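Local coordinates for flagellar hook-associated protein 2 (Bdellovibrio bacteriovorus, PDB 6KTY) that probably caps the tip of the growing flagellar filament, helping flagellin monomers polymerise there and keeping them from leaking out of the central channel, at residues D85-M88 with K89-A93; V155-G159 with F160-L164; D171-G175 with V176-F180. All blocks are in the same frame, centred on the assembly; numbering follows the deposited sequence.

How the contacts relate
This chain is a piece of the longer cap protein. Followed from its N terminus, the three contacts come in series; none nests in or crosses another. Contact 1 bonds successive turns of helix 84-94, between strands 71-77 and 98-104. Contacts 2 and 3, both in the FliD C-terminal family region, each close a tight turn. Contact 2 is the hairpin of strands 153-157 and 160-164, the latter outermost within this chain in a five-stranded antiparallel sheet. Contact 3 leads into strand 178-180, the middle of a three-stranded sheet. Contact 1 lies across the chain's centre, about 39 Å and 37 Å from contacts 2 and 3 (centres). Those two touch, Leu-164 CD1 lying 3.6 Å from Phe-180 CZ, which joins the two sheets.

Contact 1 of 3, residues D85-M88 with K89-A93; sequences DGVM and KQINA
Asp-85 and Lys-89 meet in a local contact between successive turns of helix 84-94, which packs against strands 71-77, 98-104 and 113-119. The backbone evidence is a run of i to i+4 hydrogen bonds. Lys-89 N reaches Asp-85 O at 3.0 Å, and Ile-91 N reaches Val-87 O at 2.9 Å, its N-H...O angle of 168° close to straight. Lys-89, exposed to solvent, forms a salt bridge from NZ to OD1 of Asp-85, which borders strand 98-104; the modelled length of 2.5 Å is doubtful. The lysine chain runs out extended and bends only at its last torsion (chi4 49°), which turns the ammonium toward the carboxylate, while its CG passes 3.5 Å from Asp-85 O. On the inner side, Val-87 CG1 lies 3.7 Å from Ile-91 CD1, and both side chains press on Leu-115. Met-88 lays its sulfur near the amide of Asn-92, SD to ND2 3.9 Å. ND2 also comes within 3.5 Å of Met-88 O, at an angle too poor for a hydrogen bond; OD1 accepts from Ala-100 N. Gln-90 OE1 likewise accepts from Asn-78 N. An apolar ridge facing the strands is typical of an amphipathic helix packed on a beta sheet.

Contact 2 of 3, residues V155-G159 with F160-L164; sequences VKVDG and FEIEL
Val-155 and Ile-162 face each other in a two-residue beta hairpin, closed by a type I' turn from Val-157 to Phe-160. Val-155 N to Ile-162 O (3.0 Å) and Ile-162 N to Val-155 O (2.8 Å) make this pair hydrogen-bonded. Between it and the turn, Lys-156 and Glu-161 form the non-hydrogen-bonded pair. The face bearing Val-155, Val-157, Phe-160 and Ile-162 is apolar and stepped. Ile-162 places CG1 between its own backbone N and carbonyl carbon (chi1 64°), from where the branch runs across to Val-155. There CG2 of the valine fills the hollow between two neighbours, 3.7 Å from Ile-162 CG1 and 4.1 Å from Leu-164 CD1. Farther out, Ile-162 CD1 borders Val-157 CG1. Leu-172 covers this surface, touching Val-155, Ile-162 and Leu-164. On the opposite face, Lys-156 CG rests 3.9 Å from Glu-161 CB, and their charged ends do not meet. Phi is positive at Asp-158 (43°) and Gly-159 (88°), as a type I' turn requires, a conformation that suits glycine at the second site. The hairpin end also meets the second subunit: Asp-158 OD1 forms a salt bridge with Lys-43 of that subunit, and Phe-160 packs on its Met-47. At the turn, the Phe-160 ring presents its edge to a backbone carbonyl, with CD2 3.4 Å from Val-157 O.

Contact 3 of 3, residues D171-G175 with V176-F180; sequences DLVPG and VTLDF
Val-173 and Val-176 bracket a tight chain reversal, and the hydrogen bond that closes it is between backbone atoms. Val-176 N donates to Val-173 O at 3.1 Å, with 150° at the hydrogen and the donor tilted from the carbonyl plane. One water lies by the same two residues: it accepts from Val-173 N at 2.8 Å and sits 2.9 Å from Val-176 O, spanning the mouth of the bend. The Val-176 N to Val-173 O bond closes a type II beta turn, with Pro-174 and Gly-175 at its two corners. Gly-175 takes a positive phi of 95°, as the third position of such a turn usually does. Apolar contacts line the inner side. Val-173 and Val-176 stand side by side pointing the same way; Val-173 CG1, set opposite its own backbone N (chi1 175°), is 3.9 Å from Val-176 CB. The other branch, Val-173 CG2, meets Leu-178 CD1 at 3.9 Å, the two side chains at about a right angle. The same methyl also touches Leu-172 CB, resting against both loop residues. Contacts between chains follow: Leu-172 O accepts a hydrogen bond from Gln-101 NE2 of the second subunit, and Asp-179 OD1 forms a salt bridge with Arg-190 of the third subunit.

Contact 1 of 3, residues D85-M88 with K89-A93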
loop_
_atom_site.group_PDB
_atom_site.type_symbol
_atom_site.label_atom_id
_atom_site.label_comp_id
_atom_site.label_asym_id
_atom_site.label_seq_id
_atom_site.Cartn_x
_atom_site.Cartn_y
_atom_site.Cartn_z
ATOM N N ASP A 85 -21.980 15.555 -25.451
ATOM C CA ASP A 85 -22.724 16.174 -24.374
ATOM C C ASP A 85 -24.238 15.940 -24.461
ATOM O O ASP A 85 -24.858 15.658 -23.443
ATOM C CB ASP A 85 -22.411 17.652 -24.272
ATOM C CG ASP A 85 -21.986 18.008 -22.883
ATOM O OD1 ASP A 85 -22.814 18.614 -22.145
ATOM O OD2 ASP A 85 -20.864 17.535 -22.517
ATOM N N GLY A 86 -24.821 16.071 -25.657
ATOM C CA GLY A 86 -26.276 15.814 -25.830
ATOM C C GLY A 86 -26.665 14.371 -25.531
ATOM O O GLY A 86 -27.682 14.104 -24.914
ATOM N N VAL A 87 -25.830 13.442 -25.968
ATOM C CA VAL A 87 -26.069 12.046 -25.776
ATOM C C VAL A 87 -25.976 11.675 -24.300
ATOM O O VAL A 87 -26.802 10.936 -23.752
ATOM C CB VAL A 87 -25.063 11.218 -26.553
ATOM C CG1 VAL A 87 -25.197 9.750 -26.143
ATOM C CG2 VAL A 87 -25.290 11.411 -28.102
ATOM N N MET A 88 -24.937 12.182 -23.646
ATOM C CA MET A 88 -24.840 12.034 -22.211
ATOM C C MET A 88 -26.128 12.531 -21.558
ATOM O O MET A 88 -26.701 11.819 -20.727
ATOM C CB MET A 88 -23.637 12.814 -21.698
ATOM C CG MET A 88 -23.388 12.569 -20.256
ATOM S SD MET A 88 -23.384 14.116 -19.402
ATOM C CE MET A 88 -21.834 14.695 -19.918
ATOM N N LYS A 89 -26.594 13.741 -21.896
ATOM C CA LYS A 89 -27.782 14.275 -21.212
ATOM C C LYS A 89 -29.042 13.411 -21.489
ATOM O O LYS A 89 -29.839 13.233 -20.606
ATOM C CB LYS A 89 -28.037 15.772 -21.542
ATOM C CG LYS A 89 -26.963 16.693 -20.890
ATOM C CD LYS A 89 -27.082 18.126 -21.348
ATOM C CE LYS A 89 -26.136 19.099 -20.606
ATOM N NZ LYS A 89 -24.681 18.662 -20.516
ATOM N N GLN A 90 -29.185 12.883 -22.710
ATOM C CA GLN A 90 -30.352 12.050 -23.105
ATOM C C GLN A 90 -30.311 10.667 -22.427
ATOM O O GLN A 90 -31.336 10.136 -22.019
ATOM C CB GLN A 90 -30.407 11.867 -24.639
ATOM C CG GLN A 90 -30.692 13.160 -25.429
ATOM C CD GLN A 90 -30.785 12.978 -26.974
ATOM O OE1 GLN A 90 -31.754 12.396 -27.493
ATOM N NE2 GLN A 90 -29.816 13.556 -27.709
ATOM N N ILE A 91 -29.120 10.081 -22.305
ATOM C CA ILE A 91 -28.964 8.829 -21.544
ATOM C C ILE A 91 -29.349 9.107 -20.106
ATOM O O ILE A 91 -30.163 8.382 -19.561
ATOM C CB ILE A 91 -27.560 8.194 -21.634
ATOM C CG1 ILE A 91 -27.266 7.709 -23.063
ATOM C CG2 ILE A 91 -27.414 7.027 -20.685
ATOM C CD1 ILE A 91 -25.753 7.366 -23.359
ATOM N N ASN A 92 -28.846 10.176 -19.494
ATOM C CA ASN A 92 -29.225 10.420 -18.106
ATOM C C ASN A 92 -30.749 10.675 -17.982
ATOM O O ASN A 92 -31.390 10.143 -17.080
ATOM C CB ASN A 92 -28.424 11.566 -17.492
ATOM C CG ASN A 92 -26.965 11.196 -17.258
ATOM O OD1 ASN A 92 -26.642 10.021 -17.012
ATOM N ND2 ASN A 92 -26.062 12.193 -17.357
ATOM N N ALA A 93 -31.332 11.444 -18.909
ATOM C CA ALA A 93 -32.756 11.800 -18.799
ATOM C C ALA A 93 -33.656 10.595 -19.063
ATOM O O ALA A 93 -34.785 10.585 -18.635
ATOM C CB ALA A 93 -33.117 12.936 -19.746
#

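Contact 2 of 3, residues V155-G159 with F160-L164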
loop_
_atom_site.group_PDB
_atom_site.type_symbol
_atom_site.label_atom_id
_atom_site.label_comp_id
_atom_site.label_asym_id
_atom_site.label_seq_id
_atom_site.Cartn_x
_atom_site.Cartn_y
_atom_site.Cartn_z
ATOM N N VAL A 155 -13.620 -10.354 -0.871
ATOM C CA VAL A 155 -13.060 -10.092 0.421
ATOM C C VAL A 155 -12.664 -11.371 1.112
ATOM O O VAL A 155 -13.286 -12.407 0.916
ATOM C CB VAL A 155 -14.042 -9.324 1.298
ATOM C CG1 VAL A 155 -14.520 -8.076 0.516
ATOM C CG2 VAL A 155 -15.206 -10.198 1.690
ATOM N N LYS A 156 -11.661 -11.295 1.955
ATOM C CA LYS A 156 -11.304 -12.434 2.757
ATOM C C LYS A 156 -11.697 -12.212 4.206
ATOM O O LYS A 156 -11.373 -11.178 4.800
ATOM C CB LYS A 156 -9.817 -12.732 2.659
ATOM C CG LYS A 156 -9.340 -13.121 1.244
ATOM C CD LYS A 156 -7.845 -13.501 1.266
ATOM C CE LYS A 156 -7.418 -14.087 -0.106
ATOM N NZ LYS A 156 -5.963 -14.344 -0.235
ATOM N N VAL A 157 -12.366 -13.209 4.769
ATOM C CA VAL A 157 -12.733 -13.185 6.168
ATOM C C VAL A 157 -12.007 -14.366 6.817
ATOM O O VAL A 157 -12.121 -15.510 6.363
ATOM C CB VAL A 157 -14.258 -13.199 6.366
ATOM C CG1 VAL A 157 -14.899 -14.416 5.709
ATOM C CG2 VAL A 157 -14.605 -13.089 7.849
ATOM N N ASP A 158 -11.208 -14.053 7.835
ATOM C CA ASP A 158 -10.270 -15.009 8.443
ATOM C C ASP A 158 -9.523 -15.850 7.381
ATOM O O ASP A 158 -9.337 -17.055 7.542
ATOM C CB ASP A 158 -11.015 -15.910 9.424
ATOM C CG ASP A 158 -11.504 -15.156 10.681
ATOM O OD1 ASP A 158 -10.971 -14.061 11.017
ATOM O OD2 ASP A 158 -12.417 -15.684 11.341
ATOM N N GLY A 159 -9.128 -15.193 6.295
ATOM C CA GLY A 159 -8.365 -15.823 5.223
ATOM C C GLY A 159 -9.143 -16.502 4.127
ATOM O O GLY A 159 -8.524 -16.998 3.193
ATOM N N PHE A 160 -10.486 -16.560 4.224
ATOM C CA PHE A 160 -11.304 -17.185 3.195
ATOM C C PHE A 160 -11.890 -16.139 2.274
ATOM O O PHE A 160 -12.591 -15.226 2.737
ATOM C CB PHE A 160 -12.461 -17.969 3.793
ATOM C CG PHE A 160 -12.041 -19.080 4.675
ATOM C CD1 PHE A 160 -11.587 -20.282 4.139
ATOM C CD2 PHE A 160 -12.102 -18.944 6.034
ATOM C CE1 PHE A 160 -11.195 -21.313 4.945
ATOM C CE2 PHE A 160 -11.727 -20.011 6.859
ATOM C CZ PHE A 160 -11.281 -21.195 6.300
ATOM N N GLU A 161 -11.654 -16.296 0.965
ATOM C CA GLU A 161 -12.145 -15.329 -0.010
ATOM C C GLU A 161 -13.609 -15.645 -0.335
ATOM O O GLU A 161 -13.923 -16.748 -0.706
ATOM C CB GLU A 161 -11.293 -15.331 -1.304
ATOM C CG GLU A 161 -11.815 -14.346 -2.323
ATOM C CD GLU A 161 -10.936 -14.214 -3.543
ATOM O OE1 GLU A 161 -11.409 -14.590 -4.630
ATOM O OE2 GLU A 161 -9.786 -13.750 -3.400
ATOM N N ILE A 162 -14.492 -14.679 -0.108
ATOM C CA ILE A 162 -15.883 -14.791 -0.482
ATOM C C ILE A 162 -16.253 -13.597 -1.353
ATOM O O ILE A 162 -15.510 -12.596 -1.420
ATOM C CB ILE A 162 -16.803 -14.882 0.746
ATOM C CG1 ILE A 162 -16.749 -13.597 1.579
ATOM C CG2 ILE A 162 -16.432 -16.107 1.591
ATOM C CD1 ILE A 162 -17.709 -13.590 2.708
ATOM N N GLU A 163 -17.378 -13.722 -2.040
ATOM C CA GLU A 163 -17.853 -12.684 -2.921
ATOM C C GLU A 163 -19.103 -12.012 -2.374
ATOM O O GLU A 163 -20.045 -12.682 -1.883
ATOM C CB GLU A 163 -18.109 -13.264 -4.332
ATOM C CG GLU A 163 -16.811 -13.570 -5.018
ATOM C CD GLU A 163 -16.926 -14.043 -6.461
ATOM O OE1 GLU A 163 -17.976 -13.887 -7.109
ATOM O OE2 GLU A 163 -15.906 -14.553 -6.955
ATOM N N LEU A 164 -19.114 -10.691 -2.480
ATOM C CA LEU A 164 -20.246 -9.873 -2.072
ATOM C C LEU A 164 -20.747 -9.030 -3.270
ATOM O O LEU A 164 -19.965 -8.581 -4.109
ATOM C CB LEU A 164 -19.875 -8.962 -0.914
ATOM C CG LEU A 164 -19.167 -9.623 0.286
ATOM C CD1 LEU A 164 -18.911 -8.587 1.334
ATOM C CD2 LEU A 164 -20.009 -10.729 0.855
#

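Contact 3 of 3, residues D171-G175 with V176-F180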
loop_
_atom_site.group_PDB
_atom_site.type_symbol
_atom_site.label_atom_id
_atom_site.label_comp_id
_atom_site.label_asym_id
_atom_site.label_seq_id
_atom_site.Cartn_x
_atom_site.Cartn_y
_atom_site.Cartn_z
ATOM N N ASP A 171 -23.003 -8.879 7.249
ATOM C CA ASP A 171 -22.754 -10.293 7.668
ATOM C C ASP A 171 -21.351 -10.641 8.187
ATOM O O ASP A 171 -21.184 -11.607 8.942
ATOM C CB ASP A 171 -23.057 -11.268 6.530
ATOM C CG ASP A 171 -24.493 -11.248 6.126
ATOM O OD1 ASP A 171 -25.385 -11.435 6.988
ATOM O OD2 ASP A 171 -24.728 -11.049 4.928
ATOM N N LEU A 172 -20.345 -9.901 7.763
ATOM C CA LEU A 172 -18.957 -10.246 8.112
ATOM C C LEU A 172 -18.601 -10.007 9.569
ATOM O O LEU A 172 -17.871 -10.793 10.177
ATOM C CB LEU A 172 -18.006 -9.496 7.204
ATOM C CG LEU A 172 -18.141 -10.014 5.783
ATOM C CD1 LEU A 172 -17.047 -9.523 4.908
ATOM C CD2 LEU A 172 -18.155 -11.563 5.863
ATOM N N VAL A 173 -19.108 -8.907 10.112
ATOM C CA VAL A 173 -18.920 -8.560 11.505
ATOM C C VAL A 173 -20.336 -8.402 12.006
ATOM O O VAL A 173 -20.991 -7.414 11.679
ATOM C CB VAL A 173 -18.110 -7.252 11.678
ATOM C CG1 VAL A 173 -18.031 -6.853 13.169
ATOM C CG2 VAL A 173 -16.717 -7.421 11.083
ATOM N N PRO A 174 -20.842 -9.415 12.733
ATOM C CA PRO A 174 -22.240 -9.385 13.162
ATOM C C PRO A 174 -22.538 -8.179 14.044
ATOM O O PRO A 174 -21.818 -7.939 15.024
ATOM C CB PRO A 174 -22.395 -10.695 13.958
ATOM C CG PRO A 174 -21.377 -11.603 13.371
ATOM C CD PRO A 174 -20.198 -10.704 13.068
ATOM N N GLY A 175 -23.576 -7.424 13.691
ATOM C CA GLY A 175 -23.976 -6.249 14.468
ATOM C C GLY A 175 -23.386 -4.953 13.941
ATOM O O GLY A 175 -23.646 -3.876 14.494
ATOM N N VAL A 176 -22.595 -5.042 12.870
ATOM C CA VAL A 176 -22.000 -3.871 12.267
ATOM C C VAL A 176 -22.264 -3.837 10.764
ATOM O O VAL A 176 -22.268 -4.881 10.088
ATOM C CB VAL A 176 -20.478 -3.847 12.566
ATOM C CG1 VAL A 176 -19.709 -2.963 11.573
ATOM C CG2 VAL A 176 -20.245 -3.393 14.005
ATOM N N THR A 177 -22.476 -2.629 10.251
ATOM C CA THR A 177 -22.499 -2.387 8.824
ATOM C C THR A 177 -21.120 -1.888 8.402
ATOM O O THR A 177 -20.696 -0.813 8.814
ATOM C CB THR A 177 -23.604 -1.390 8.439
ATOM O OG1 THR A 177 -24.866 -1.987 8.738
ATOM C CG2 THR A 177 -23.569 -1.060 6.963
ATOM N N LEU A 178 -20.433 -2.717 7.608
ATOM C CA LEU A 178 -19.123 -2.418 7.043
ATOM C C LEU A 178 -19.299 -1.743 5.678
ATOM O O LEU A 178 -20.165 -2.147 4.913
ATOM C CB LEU A 178 -18.323 -3.717 6.823
ATOM C CG LEU A 178 -17.917 -4.581 8.025
ATOM C CD1 LEU A 178 -17.053 -5.763 7.565
ATOM C CD2 LEU A 178 -17.151 -3.748 9.027
ATOM N N ASP A 179 -18.513 -0.697 5.417
ATOM C CA ASP A 179 -18.382 -0.094 4.100
ATOM C C ASP A 179 -16.933 -0.215 3.646
ATOM O O ASP A 179 -16.015 0.255 4.340
ATOM C CB ASP A 179 -18.804 1.384 4.151
ATOM C CG ASP A 179 -19.031 1.977 2.762
ATOM O OD1 ASP A 179 -19.857 1.410 1.976
ATOM O OD2 ASP A 179 -18.402 3.026 2.445
ATOM N N PHE A 180 -16.711 -0.853 2.490
ATOM C CA PHE A 180 -15.361 -0.953 1.950
ATOM C C PHE A 180 -14.984 0.376 1.290
ATOM O O PHE A 180 -15.665 0.825 0.342
ATOM C CB PHE A 180 -15.245 -2.131 0.961
ATOM C CG PHE A 180 -15.883 -3.382 1.463
ATOM C CD1 PHE A 180 -15.707 -3.782 2.782
ATOM C CD2 PHE A 180 -16.677 -4.160 0.638
ATOM C CE1 PHE A 180 -16.312 -4.937 3.269
ATOM C CE2 PHE A 180 -17.292 -5.298 1.121
ATOM C CZ PHE A 180 -17.120 -5.678 2.448
HETATM O O HOH W 1 -20.570 -6.869 8.886
#